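Local coordinates for protein ecto-NAD+ glycohydrolase (CD38 molecule) (PDB 3GC6) that belongs to the ADP-ribosyl cyclase family, as the bovine form of the cell-surface protein CD38, with an extracellular portion cross-braced by disulfides, at residues D29-T34 with D108-Y113; P77-G82 with E155-S160; K58-A63 with G122-S127; S6-W11 with D128-S133. The protein carries 1 engineered substitution. All blocks are in the same frame, centred on the assembly; numbering follows the deposited sequence. Where two conformers were deposited one is given.

Interaction 1 of 4, residues D29-T34 with D108-Y113; sequences DTYTQT and DTLLGY. With SO4 (sulfate ion), chain E.
Tyr31 of helix 20-35 lays its ring against Leu110 and Tyr113 at the start of helix 110-115, a largely apolar contact between two helices of the ADP-ribosyl cyclase fold. With CG anti to the backbone N (chi1 -174°), the phenol reaches straight across to the other segment. Leu110 CA stands over one face, 3.7 Å from the Tyr31 ring centroid and 15° off its normal, a CH-pi contact, and Leu110 CB adds to it at 3.7 Å from Tyr31 CE2. Tyr113 meets the ring obliquely: Tyr31 CD1 lies over the Tyr113 ring, 3.6 Å from Tyr113 CG, with the planes at 48°. At the far edge of the Tyr31 ring, OH donates to Asp108 O at 2.6 Å, close to the ring plane. Thr109 suits the N-cap, since its OG1 accepts from Gly112 N (3.0 Å) while also bonding to Leu106 O; Gly112, lacking CB, leaves room for that hydroxyl. Where the second subunit comes near, Thr30 OG1, also bonded to Glu26 O, lies 2.7 Å from sulfate O3, and Ser41 OG of the second subunit bonds the same ion. Tyrosine thus serves two needs: one face takes the Leu110 backbone CH and Tyr113 packs obliquely on the ring, while the phenol proton goes to a loop carbonyl, a bond that probably helps to hold the ring against the start of helix 110-115.

Interaction 2 of 4, residues P77-G82 with E155-S160; sequences PTVPCG and ERFAES
Phe157, near the end of helix 145-159, runs along Pro77 and Val79 of the loop that leads into strand 85-88. Its CG is anti to the backbone N (chi1 180°), which brings the CD1-CE1 side of the ring to the loop. At the root, Phe157 CB lies 4.4 Å from Pro77 CG. Further out, Phe157 CD1 meets Pro77 O at 3.4 Å, with the oxygen at the ring edge, near its plane. Next along the rim, Phe157 CE1 touches Val79 CG2 at 3.6 Å, an oblique approach to the methyl. Phe86 of strand 85-88 and Leu106 also pack on this ring.

Pro77 turns its ring toward the helix, and CG rests 3.9 Å from Arg156 CB; beyond CB the arginine bends away, so its aliphatic root does the packing. Along the more open side water takes over. One molecule accepts from Val79 N at 2.8 Å and pairs with Ser160 OG at 2.6 Å; another bridges Val79 O and Ser160 O, though which of them receives its protons is not settled. Serine suits this place: its short side chain puts OG 3.0 Å from Arg156 O and still reaches the water. Nearby, Cys81 of the loop is disulfide-bonded to Cys162, just past the helix. Pro77 O is buried with no hydrogen-bonding partner in the model. Its place at the phenylalanine edge, where ring hydrogens carry slight positive charge, probably offsets part of that cost; the contact is therefore apolar inside and water-bridged outside.

Interaction 3 of 4, residues K58-A63 with G122-S127; sequences KDPCKA and GEPGSS
Two beta turns meet here through their prolines, Pro60 and Pro124: a type I turn from Asp59 to Lys62 and a type II turn from Glu123 to Ser126. Each proline holds the second position of its turn, where its restricted phi fits. Gly125, third in the type II turn, takes the positive phi (81°) that this turn requires there. In the first turn Asp59 OD1 accepts from Cys61 N at 2.9 Å, an Asx turn that ties the start of the bend.

The two proline rings meet at their CD corners, Pro60 CD lying 3.8 Å from Pro124 CD. Pro124 CG also leans on the backbone at Asp59 CA, 4.0 Å away, so the loop after helix 44-55 is held against the loop before strand 133-134 by small, rigid surfaces. Trp11 and Pro135 pack on Pro60 as well, and the Cys61-Cys141 disulfide anchors the first turn. The Glu123 carboxylate is salt-bridged to Arg10. Gly122 O sits 3.5 Å from Pro60 CG, and a water donates to Lys58 O at 2.7 Å while accepting a weak bond from Gly122 N.

Interaction 4 of 4, residues S6-W11 with D128-S133; sequences SGLNRW and DLNIWS
The indole of Trp11 meets Asn130 at its edge: Asn130 ND2 lies near the ring plane, 4.1 Å from Trp11 CD1, and a water in that plane links Trp11 NE1 to the same amide nitrogen. Over one face of the indole lies Arg10 CG, and NE1 in turn stands above the Arg10 guanidinium. Trp132 carries Ile131 CG1 on one face and is touched obliquely by Leu8 CD1, 3.6 Å from Trp132 CD1.

Between the tryptophans lies a group of hydrogen bonds centred on Leu8 O. Asn130 ND2 donates to it at 3.0 Å, nearly straight (165°) and on a lone pair in the carbonyl plane. Ser133 OG donates to the same oxygen at 2.7 Å and accepts from Trp11 N at 3.0 Å. With chi1 at 71°, OG sits between its own backbone N and carbonyl carbon, reaching Leu8 O within the type I turn Gly7-Arg10 and Trp11 N just past it. Asparagine suits its place because Asn130 OD1 is also used: it accepts from Trp132 N (2.8 Å) in an Asx turn, and from Ser133 N as well. These donors, the second above the carbonyl plane, probably limit the amide's rotation and help to present ND2. Next to the antiparallel pairing of strands 13-14 and 133-134, a side-chain amide and a hydroxyl thus satisfy backbone groups of the N-terminal segment and tie it to the later loop.

Overall arrangement
From the N terminus, 6-11 opens the longest loop, closed when interaction 4 brings it to 128-133. Interactions 1 and 3 both fall within that loop and cross one another: 29-34 and 58-63 leave in that order and find 108-113 and 122-127 in the same order. Interaction 2, joining 77-82 to 155-160, crosses all three. Interactions 3 and 4 touch and form one cluster, joining the N-terminal segment to the loops after helices 44-55 and 110-115. Interactions 1 and 2 adjoin through Thr109 on Pro77, Val79 and Phe157, carrying the helical region toward the parallel sheet. The centres of interactions 2 and 4 lie about 34 Å apart, on opposite sides of the chain's centre.

Interaction 1 of 4, residues D29-T34 with D108-Y113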
loop_
_atom_site.group_PDB
_atom_site.type_symbol
_atom_site.label_atom_id
_atom_site.label_comp_id
_atom_site.label_asym_id
_atom_site.label_seq_id
_atom_site.Cartn_x
_atom_site.Cartn_y
_atom_site.Cartn_z
ATOM N N ASP A 29 -0.206 5.431 5.316
ATOM C CA ASP A 29 -0.350 5.551 3.848
ATOM C C ASP A 29 0.957 5.986 3.205
ATOM O O ASP A 29 1.378 5.449 2.170
ATOM C CB ASP A 29 -1.458 6.550 3.506
ATOM C CG ASP A 29 -2.862 6.011 3.815
ATOM O OD1 ASP A 29 -3.039 4.782 3.921
ATOM O OD2 ASP A 29 -3.810 6.836 3.943
ATOM N N THR A 30 1.607 6.996 3.787
ATOM C CA THR A 30 2.882 7.448 3.262
ATOM C C THR A 30 3.907 6.314 3.228
ATOM O O THR A 30 4.601 6.074 2.228
ATOM C CB THR A 30 3.387 8.638 4.102
ATOM O OG1 THR A 30 2.477 9.725 3.887
ATOM C CG2 THR A 30 4.822 9.027 3.693
ATOM N N TYR A 31 4.009 5.599 4.333
ATOM C CA TYR A 31 4.998 4.549 4.409
ATOM C C TYR A 31 4.763 3.426 3.385
ATOM O O TYR A 31 5.681 3.052 2.634
ATOM C CB TYR A 31 5.022 3.968 5.823
ATOM C CG TYR A 31 6.143 2.954 6.036
ATOM C CD1 TYR A 31 7.377 3.362 6.544
ATOM C CD2 TYR A 31 5.964 1.605 5.700
ATOM C CE1 TYR A 31 8.445 2.459 6.731
ATOM C CE2 TYR A 31 7.020 0.677 5.884
ATOM C CZ TYR A 31 8.256 1.120 6.412
ATOM O OH TYR A 31 9.288 0.219 6.645
ATOM N N THR A 32 3.535 2.912 3.357
ATOM C CA THR A 32 3.244 1.723 2.569
ATOM C C THR A 32 3.221 2.012 1.082
ATOM O O THR A 32 3.394 1.080 0.283
ATOM C CB THR A 32 1.914 1.100 2.948
ATOM O OG1 THR A 32 0.884 2.092 2.803
ATOM C CG2 THR A 32 1.939 0.609 4.408
ATOM N N GLN A 33 2.941 3.265 0.711
ATOM C CA GLN A 33 2.767 3.602 -0.718
ATOM C C GLN A 33 3.924 4.394 -1.322
ATOM O O GLN A 33 4.138 4.370 -2.545
ATOM C CB GLN A 33 1.466 4.382 -0.897
ATOM C CG GLN A 33 0.245 3.582 -0.548
ATOM C CD GLN A 33 -1.029 4.369 -0.735
ATOM O OE1 GLN A 33 -1.181 5.110 -1.719
ATOM N NE2 GLN A 33 -1.966 4.208 0.195
ATOM N N THR A 34 4.662 5.117 -0.500
ATOM C CA THR A 34 5.653 6.041 -1.066
ATOM C C THR A 34 7.061 5.859 -0.491
ATOM O O THR A 34 8.062 6.131 -1.167
ATOM C CB THR A 34 5.199 7.523 -0.984
ATOM O OG1 THR A 34 5.389 8.018 0.349
ATOM C CG2 THR A 34 3.748 7.688 -1.398
ATOM N N ASP A 108 12.531 3.008 11.001
ATOM C CA ASP A 108 12.288 2.866 9.574
ATOM C C ASP A 108 11.403 1.649 9.253
ATOM O O ASP A 108 11.118 1.371 8.095
ATOM C CB ASP A 108 13.616 2.785 8.815
ATOM C CG ASP A 108 14.451 4.046 8.959
ATOM O OD1 ASP A 108 13.895 5.150 8.671
ATOM O OD2 ASP A 108 15.652 3.951 9.322
ATOM N N THR A 109 11.019 0.873 10.284
ATOM C CA THR A 109 10.011 -0.167 10.097
ATOM C C THR A 109 8.646 0.528 10.011
ATOM O O THR A 109 8.518 1.697 10.394
ATOM C CB THR A 109 9.994 -1.151 11.302
ATOM O OG1 THR A 109 9.648 -0.475 12.518
ATOM C CG2 THR A 109 11.378 -1.821 11.449
ATOM N N LEU A 110 7.611 -0.185 9.552
ATOM C CA LEU A 110 6.282 0.456 9.453
ATOM C C LEU A 110 5.837 1.007 10.812
ATOM O O LEU A 110 5.517 2.200 10.964
ATOM C CB LEU A 110 5.259 -0.534 8.918
ATOM C CG LEU A 110 3.883 0.022 8.524
ATOM C CD1 LEU A 110 3.193 -0.917 7.514
ATOM C CD2 LEU A 110 3.016 0.187 9.766
ATOM N N LEU A 111 5.859 0.132 11.819
ATOM C CA LEU A 111 5.347 0.548 13.124
ATOM C C LEU A 111 6.241 1.624 13.766
ATOM O O LEU A 111 5.740 2.523 14.464
ATOM C CB LEU A 111 5.153 -0.672 14.060
ATOM C CG LEU A 111 4.033 -1.617 13.609
ATOM C CD1 LEU A 111 3.944 -2.808 14.567
ATOM C CD2 LEU A 111 2.651 -0.862 13.553
ATOM N N GLY A 112 7.570 1.465 13.618
ATOM C CA GLY A 112 8.503 2.462 14.152
ATOM C C GLY A 112 8.278 3.812 13.489
ATOM O O GLY A 112 8.374 4.863 14.135
ATOM N N TYR A 113 8.007 3.789 12.194
ATOM C CA TYR A 113 7.733 5.012 11.465
ATOM C C TYR A 113 6.438 5.673 11.933
ATOM O O TYR A 113 6.386 6.900 12.126
ATOM C CB TYR A 113 7.692 4.693 9.957
ATOM C CG TYR A 113 7.491 5.903 9.070
ATOM C CD1 TYR A 113 8.577 6.646 8.653
ATOM C CD2 TYR A 113 6.227 6.279 8.624
ATOM C CE1 TYR A 113 8.403 7.772 7.822
ATOM C CE2 TYR A 113 6.045 7.390 7.786
ATOM C CZ TYR A 113 7.139 8.131 7.405
ATOM O OH TYR A 113 6.979 9.242 6.568
HETATM S S SO4 E . 2.210 11.025 0.928
HETATM O O1 SO4 E . 3.115 9.877 0.903
HETATM O O2 SO4 E . 1.738 11.302 -0.435
HETATM O O3 SO4 E . 1.080 10.726 1.805
HETATM O O4 SO4 E . 2.925 12.195 1.442
#

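Interaction 2 of 4, residues P77-G82 with E155-S160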
loop_
_atom_site.group_PDB
_atom_site.type_symbol
_atom_site.label_atom_id
_atom_site.label_comp_id
_atom_site.label_asym_id
_atom_site.label_seq_id
_atom_site.Cartn_x
_atom_site.Cartn_y
_atom_site.Cartn_z
ATOM N N PRO A 77 8.220 -5.771 12.740
ATOM C CA PRO A 77 9.374 -4.891 12.433
ATOM C C PRO A 77 10.587 -5.692 11.942
ATOM O O PRO A 77 11.665 -5.675 12.556
ATOM C CB PRO A 77 9.668 -4.249 13.781
ATOM C CG PRO A 77 9.294 -5.334 14.764
ATOM C CD PRO A 77 8.052 -5.964 14.201
ATOM N N THR A 78 10.409 -6.339 10.807
ATOM C CA THR A 78 11.390 -7.252 10.223
ATOM C C THR A 78 12.122 -6.489 9.118
ATOM O O THR A 78 11.459 -5.851 8.293
ATOM C CB THR A 78 10.636 -8.460 9.615
ATOM O OG1 THR A 78 9.853 -9.094 10.636
ATOM C CG2 THR A 78 11.581 -9.475 9.022
ATOM N N VAL A 79 13.448 -6.570 9.091
ATOM C CA VAL A 79 14.251 -5.857 8.102
ATOM C C VAL A 79 15.012 -6.924 7.306
ATOM O O VAL A 79 15.473 -7.926 7.887
ATOM C CB VAL A 79 15.241 -4.924 8.854
ATOM C CG1 VAL A 79 16.301 -4.344 7.927
ATOM C CG2 VAL A 79 14.452 -3.817 9.579
ATOM N N PRO A 80 15.169 -6.715 5.981
ATOM C CA PRO A 80 15.924 -7.691 5.193
ATOM C C PRO A 80 17.324 -7.955 5.733
ATOM O O PRO A 80 17.970 -7.066 6.304
ATOM C CB PRO A 80 16.020 -7.043 3.804
ATOM C CG PRO A 80 14.807 -6.170 3.725
ATOM C CD PRO A 80 14.582 -5.655 5.143
ATOM N N CYS A 81 17.805 -9.175 5.525
ATOM C CA CYS A 81 19.134 -9.545 5.974
ATOM C C CYS A 81 20.181 -8.561 5.514
ATOM O O CYS A 81 20.215 -8.185 4.348
ATOM C CB CYS A 81 19.469 -10.932 5.435
ATOM S SG CYS A 81 18.359 -12.191 6.074
ATOM N N GLY A 82 21.043 -8.147 6.438
ATOM C CA GLY A 82 22.157 -7.284 6.088
ATOM C C GLY A 82 21.823 -5.798 6.036
ATOM O O GLY A 82 22.714 -4.965 5.817
ATOM N N GLU A 155 12.355 -5.730 20.939
ATOM C CA GLU A 155 12.588 -7.194 21.069
ATOM C C GLU A 155 12.365 -7.909 19.770
ATOM O O GLU A 155 13.184 -8.738 19.354
ATOM C CB GLU A 155 11.658 -7.798 22.131
ATOM C CG GLU A 155 11.969 -7.317 23.527
ATOM C CD GLU A 155 11.130 -8.008 24.598
ATOM O OE1 GLU A 155 10.066 -8.559 24.267
ATOM O OE2 GLU A 155 11.528 -7.968 25.784
ATOM N N ARG A 156 11.252 -7.604 19.099
ATOM C CA ARG A 156 10.914 -8.337 17.887
ATOM C C ARG A 156 11.915 -7.979 16.779
ATOM O O ARG A 156 12.365 -8.845 16.030
ATOM C CB ARG A 156 9.477 -8.075 17.479
ATOM C CG ARG A 156 8.459 -8.597 18.511
ATOM C CD ARG A 156 8.407 -10.131 18.491
ATOM N NE ARG A 156 7.898 -10.615 17.209
ATOM C CZ ARG A 156 6.610 -10.881 16.971
ATOM N NH1 ARG A 156 5.716 -10.708 17.935
ATOM N NH2 ARG A 156 6.220 -11.306 15.772
ATOM N N PHE A 157 12.325 -6.703 16.735
ATOM C CA PHE A 157 13.315 -6.200 15.759
ATOM C C PHE A 157 14.649 -6.945 15.978
ATOM O O PHE A 157 15.259 -7.426 15.017
ATOM C CB PHE A 157 13.449 -4.699 16.043
ATOM C CG PHE A 157 14.428 -3.938 15.160
ATOM C CD1 PHE A 157 14.121 -3.646 13.827
ATOM C CD2 PHE A 157 15.566 -3.355 15.726
ATOM C CE1 PHE A 157 15.002 -2.854 13.044
ATOM C CE2 PHE A 157 16.444 -2.572 14.950
ATOM C CZ PHE A 157 16.164 -2.333 13.616
ATOM N N ALA A 158 15.061 -7.121 17.236
ATOM C CA ALA A 158 16.342 -7.783 17.525
ATOM C C ALA A 158 16.251 -9.281 17.227
ATOM O O ALA A 158 17.194 -9.873 16.667
ATOM C CB ALA A 158 16.758 -7.551 18.985
ATOM N N GLU A 159 15.130 -9.887 17.605
ATOM C CA GLU A 159 14.966 -11.324 17.406
ATOM C C GLU A 159 14.958 -11.737 15.940
ATOM O O GLU A 159 15.320 -12.883 15.613
ATOM C CB GLU A 159 13.699 -11.828 18.070
ATOM C CG GLU A 159 13.767 -11.813 19.557
ATOM C CD GLU A 159 12.375 -11.988 20.219
ATOM O OE1 GLU A 159 11.359 -12.096 19.502
ATOM O OE2 GLU A 159 12.330 -11.988 21.466
ATOM N N SER A 160 14.520 -10.847 15.065
ATOM C CA SER A 160 14.389 -11.213 13.654
ATOM C C SER A 160 15.612 -10.822 12.813
ATOM O O SER A 160 15.649 -11.126 11.620
ATOM C CB SER A 160 13.126 -10.552 13.068
ATOM O OG SER A 160 13.235 -9.162 13.151
HETATM O O HOH W 1 10.038 -8.727 13.582
HETATM O O HOH W 2 14.625 -7.847 11.335
HETATM O O HOH W 3 15.663 -10.175 9.180
#

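Interaction 3 of 4, residues K58-A63 with G122-S127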
loop_
_atom_site.group_PDB
_atom_site.type_symbol
_atom_site.label_atom_id
_atom_site.label_comp_id
_atom_site.label_asym_id
_atom_site.label_seq_id
_atom_site.Cartn_x
_atom_site.Cartn_y
_atom_site.Cartn_z
ATOM N N LYS A 58 -7.747 1.520 28.698
ATOM C CA LYS A 58 -7.075 0.625 29.632
ATOM C C LYS A 58 -6.317 1.414 30.700
ATOM O O LYS A 58 -6.024 2.604 30.519
ATOM C CB LYS A 58 -6.141 -0.315 28.859
ATOM C CG LYS A 58 -6.891 -1.207 27.894
ATOM C CD LYS A 58 -5.947 -2.146 27.195
ATOM C CE LYS A 58 -6.690 -2.849 26.116
ATOM N NZ LYS A 58 -5.783 -3.745 25.355
ATOM N N ASP A 59 -6.007 0.742 31.800
ATOM C CA ASP A 59 -5.176 1.301 32.879
ATOM C C ASP A 59 -3.835 1.692 32.246
ATOM O O ASP A 59 -3.103 0.831 31.743
ATOM C CB ASP A 59 -4.971 0.226 33.944
ATOM C CG ASP A 59 -4.165 0.725 35.147
ATOM O OD1 ASP A 59 -3.337 1.645 34.975
ATOM O OD2 ASP A 59 -4.400 0.204 36.271
ATOM N N PRO A 60 -3.511 2.995 32.236
ATOM C CA PRO A 60 -2.290 3.438 31.513
ATOM C C PRO A 60 -0.981 3.019 32.152
ATOM O O PRO A 60 0.088 3.231 31.545
ATOM C CB PRO A 60 -2.421 4.969 31.447
ATOM C CG PRO A 60 -3.560 5.311 32.346
ATOM C CD PRO A 60 -4.354 4.112 32.702
ATOM N N CYS A 61 -1.041 2.426 33.359
ATOM C CA CYS A 61 0.154 1.878 34.026
ATOM C C CYS A 61 0.149 0.362 34.124
ATOM O O CYS A 61 0.925 -0.209 34.884
ATOM C CB CYS A 61 0.342 2.531 35.404
ATOM S SG CYS A 61 1.107 4.167 35.215
ATOM N N LYS A 62 -0.707 -0.299 33.344
ATOM C CA LYS A 62 -0.672 -1.752 33.305
ATOM C C LYS A 62 -0.429 -2.301 31.917
ATOM O O LYS A 62 -0.885 -3.396 31.595
ATOM C CB LYS A 62 -1.941 -2.353 33.880
ATOM C CG LYS A 62 -2.025 -2.222 35.364
ATOM C CD LYS A 62 -3.199 -3.067 35.888
ATOM C CE LYS A 62 -3.369 -2.927 37.393
ATOM N NZ LYS A 62 -2.121 -3.297 38.095
ATOM N N ALA A 63 0.300 -1.562 31.086
ATOM C CA ALA A 63 0.607 -2.068 29.756
ATOM C C ALA A 63 1.438 -3.339 29.851
ATOM O O ALA A 63 2.352 -3.433 30.675
ATOM C CB ALA A 63 1.373 -1.025 28.926
ATOM N N GLY A 122 -4.186 6.291 27.201
ATOM C CA GLY A 122 -5.632 6.375 27.351
ATOM C C GLY A 122 -6.036 6.589 28.795
ATOM O O GLY A 122 -5.209 6.888 29.657
ATOM N N GLU A 123 -7.325 6.391 29.059
ATOM C CA GLU A 123 -7.888 6.671 30.374
ATOM C C GLU A 123 -9.012 5.644 30.550
ATOM O O GLU A 123 -9.803 5.460 29.644
ATOM C CB GLU A 123 -8.433 8.105 30.370
ATOM C CG GLU A 123 -9.342 8.450 31.550
ATOM C CD GLU A 123 -8.602 8.766 32.827
ATOM O OE1 GLU A 123 -7.360 8.600 32.915
ATOM O OE2 GLU A 123 -9.289 9.188 33.782
ATOM N N PRO A 124 -9.067 4.960 31.694
ATOM C CA PRO A 124 -10.139 3.957 31.859
ATOM C C PRO A 124 -11.515 4.628 31.755
ATOM O O PRO A 124 -11.704 5.739 32.241
ATOM C CB PRO A 124 -9.888 3.395 33.256
ATOM C CG PRO A 124 -8.391 3.578 33.454
ATOM C CD PRO A 124 -8.084 4.915 32.783
ATOM N N GLY A 125 -12.436 3.987 31.042
ATOM C CA GLY A 125 -13.791 4.540 30.852
ATOM C C GLY A 125 -13.922 5.606 29.771
ATOM O O GLY A 125 -15.004 6.216 29.588
ATOM N N SER A 126 -12.828 5.830 29.045
ATOM C CA SER A 126 -12.807 6.801 27.959
ATOM C C SER A 126 -12.381 6.137 26.650
ATOM O O SER A 126 -11.475 5.276 26.643
ATOM C CB SER A 126 -11.827 7.938 28.281
ATOM O OG SER A 126 -11.656 8.793 27.165
ATOM N N SER A 127 -13.005 6.549 25.549
ATOM C CA SER A 127 -12.664 6.046 24.224
ATOM C C SER A 127 -11.592 6.902 23.550
ATOM O O SER A 127 -11.222 6.640 22.406
ATOM C CB SER A 127 -13.913 6.040 23.342
ATOM O OG SER A 127 -14.470 7.336 23.302
HETATM O O HOH W 4 -4.539 3.514 28.408
#

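Interaction 4 of 4, residues S6-W11 with D128-S133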
loop_
_atom_site.group_PDB
_atom_site.type_symbol
_atom_site.label_atom_id
_atom_site.label_comp_id
_atom_site.label_asym_id
_atom_site.label_seq_id
_atom_site.Cartn_x
_atom_site.Cartn_y
_atom_site.Cartn_z
ATOM N N SER A 6 -7.028 13.529 41.220
ATOM C CA SER A 6 -6.905 12.233 40.550
ATOM C C SER A 6 -7.408 12.273 39.103
ATOM O O SER A 6 -7.771 11.229 38.547
ATOM C CB SER A 6 -7.670 11.148 41.328
ATOM O OG SER A 6 -9.034 11.527 41.529
ATOM N N GLY A 7 -7.370 13.450 38.474
ATOM C CA GLY A 7 -7.916 13.620 37.112
ATOM C C GLY A 7 -6.959 13.373 35.933
ATOM O O GLY A 7 -5.924 12.719 36.076
ATOM N N LEU A 8 -7.310 13.912 34.762
ATOM C CA LEU A 8 -6.527 13.647 33.525
ATOM C C LEU A 8 -5.107 14.204 33.541
ATOM O O LEU A 8 -4.235 13.751 32.782
ATOM C CB LEU A 8 -7.269 14.181 32.300
ATOM C CG LEU A 8 -8.615 13.497 32.078
ATOM C CD1 LEU A 8 -9.319 14.149 30.912
ATOM C CD2 LEU A 8 -8.414 12.017 31.796
ATOM N N ASN A 9 -4.874 15.190 34.397
ATOM C CA ASN A 9 -3.569 15.816 34.454
ATOM C C ASN A 9 -2.683 15.242 35.553
ATOM O O ASN A 9 -1.685 15.847 35.907
ATOM C CB ASN A 9 -3.709 17.337 34.629
ATOM C CG ASN A 9 -2.416 18.078 34.347
ATOM O OD1 ASN A 9 -1.652 17.699 33.446
ATOM N ND2 ASN A 9 -2.155 19.156 35.114
ATOM N N ARG A 10 -3.033 14.065 36.080
ATOM C CA ARG A 10 -2.330 13.495 37.223
ATOM C C ARG A 10 -0.930 12.958 36.932
ATOM O O ARG A 10 -0.139 12.736 37.866
ATOM C CB ARG A 10 -3.173 12.392 37.865
ATOM C CG ARG A 10 -3.340 11.141 37.019
ATOM C CD ARG A 10 -4.394 10.211 37.616
ATOM N NE ARG A 10 -4.601 8.982 36.843
ATOM C CZ ARG A 10 -5.413 8.883 35.784
ATOM N NH1 ARG A 10 -6.097 9.936 35.347
ATOM N NH2 ARG A 10 -5.553 7.725 35.161
ATOM N N TRP A 11 -0.629 12.715 35.658
ATOM C CA TRP A 11 0.651 12.135 35.321
ATOM C C TRP A 11 1.760 13.175 35.199
ATOM O O TRP A 11 1.501 14.363 35.016
ATOM C CB TRP A 11 0.526 11.371 33.996
ATOM C CG TRP A 11 -0.556 10.336 34.001
ATOM C CD1 TRP A 11 -1.684 10.314 33.209
ATOM C CD2 TRP A 11 -0.613 9.153 34.814
ATOM N NE1 TRP A 11 -2.428 9.179 33.473
ATOM C CE2 TRP A 11 -1.805 8.467 34.471
ATOM C CE3 TRP A 11 0.229 8.605 35.788
ATOM C CZ2 TRP A 11 -2.175 7.253 35.074
ATOM C CZ3 TRP A 11 -0.143 7.414 36.399
ATOM C CH2 TRP A 11 -1.337 6.748 36.034
ATOM N N ASP A 128 -11.095 7.917 24.260
ATOM C CA ASP A 128 -10.192 8.895 23.670
ATOM C C ASP A 128 -8.779 8.833 24.249
ATOM O O ASP A 128 -8.563 8.302 25.328
ATOM C CB ASP A 128 -10.705 10.298 23.953
ATOM C CG ASP A 128 -11.963 10.620 23.202
ATOM O OD1 ASP A 128 -12.000 10.381 21.979
ATOM O OD2 ASP A 128 -12.885 11.135 23.853
ATOM N N LEU A 129 -7.825 9.394 23.519
ATOM C CA LEU A 129 -6.504 9.596 24.101
ATOM C C LEU A 129 -6.568 10.625 25.212
ATOM O O LEU A 129 -7.417 11.506 25.194
ATOM C CB LEU A 129 -5.495 10.032 23.039
ATOM C CG LEU A 129 -5.026 8.886 22.099
ATOM C CD1 LEU A 129 -5.968 8.766 20.897
ATOM C CD2 LEU A 129 -3.623 9.137 21.600
ATOM N N ASN A 130 -5.689 10.508 26.184
ATOM C CA ASN A 130 -5.527 11.555 27.172
ATOM C C ASN A 130 -4.493 12.541 26.622
ATOM O O ASN A 130 -3.301 12.258 26.589
ATOM C CB ASN A 130 -5.058 10.959 28.504
ATOM C CG ASN A 130 -4.885 12.003 29.603
ATOM O OD1 ASN A 130 -4.791 13.207 29.334
ATOM N ND2 ASN A 130 -4.844 11.544 30.836
ATOM N N ILE A 131 -4.979 13.706 26.176
ATOM C CA ILE A 131 -4.109 14.708 25.578
ATOM C C ILE A 131 -3.548 15.695 26.616
ATOM O O ILE A 131 -2.877 16.673 26.249
ATOM C CB ILE A 131 -4.848 15.514 24.465
ATOM C CG1 ILE A 131 -6.064 16.250 25.062
ATOM C CG2 ILE A 131 -5.260 14.595 23.333
ATOM C CD1 ILE A 131 -6.896 17.085 24.053
ATOM N N TRP A 132 -3.774 15.403 27.889
ATOM C CA TRP A 132 -3.359 16.319 28.962
ATOM C C TRP A 132 -2.094 15.886 29.660
ATOM O O TRP A 132 -1.220 16.704 29.913
ATOM C CB TRP A 132 -4.497 16.477 29.978
ATOM C CG TRP A 132 -5.759 16.812 29.263
ATOM C CD1 TRP A 132 -6.838 15.990 29.042
ATOM C CD2 TRP A 132 -6.052 18.046 28.607
ATOM N NE1 TRP A 132 -7.798 16.662 28.312
ATOM C CE2 TRP A 132 -7.331 17.914 28.020
ATOM C CE3 TRP A 132 -5.348 19.245 28.446
ATOM C CZ2 TRP A 132 -7.939 18.946 27.295
ATOM C CZ3 TRP A 132 -5.951 20.276 27.716
ATOM C CH2 TRP A 132 -7.251 20.118 27.177
ATOM N N SER A 133 -2.013 14.606 30.040
ATOM C CA SER A 133 -0.772 14.099 30.622
ATOM C C SER A 133 -0.742 12.610 30.363
ATOM O O SER A 133 -1.794 12.004 30.172
ATOM C CB SER A 133 -0.674 14.379 32.139
ATOM O OG SER A 133 -1.571 13.585 32.926
HETATM O O HOH W 5 0.791 17.735 31.536
HETATM O O HOH W 6 -4.871 8.725 31.699
#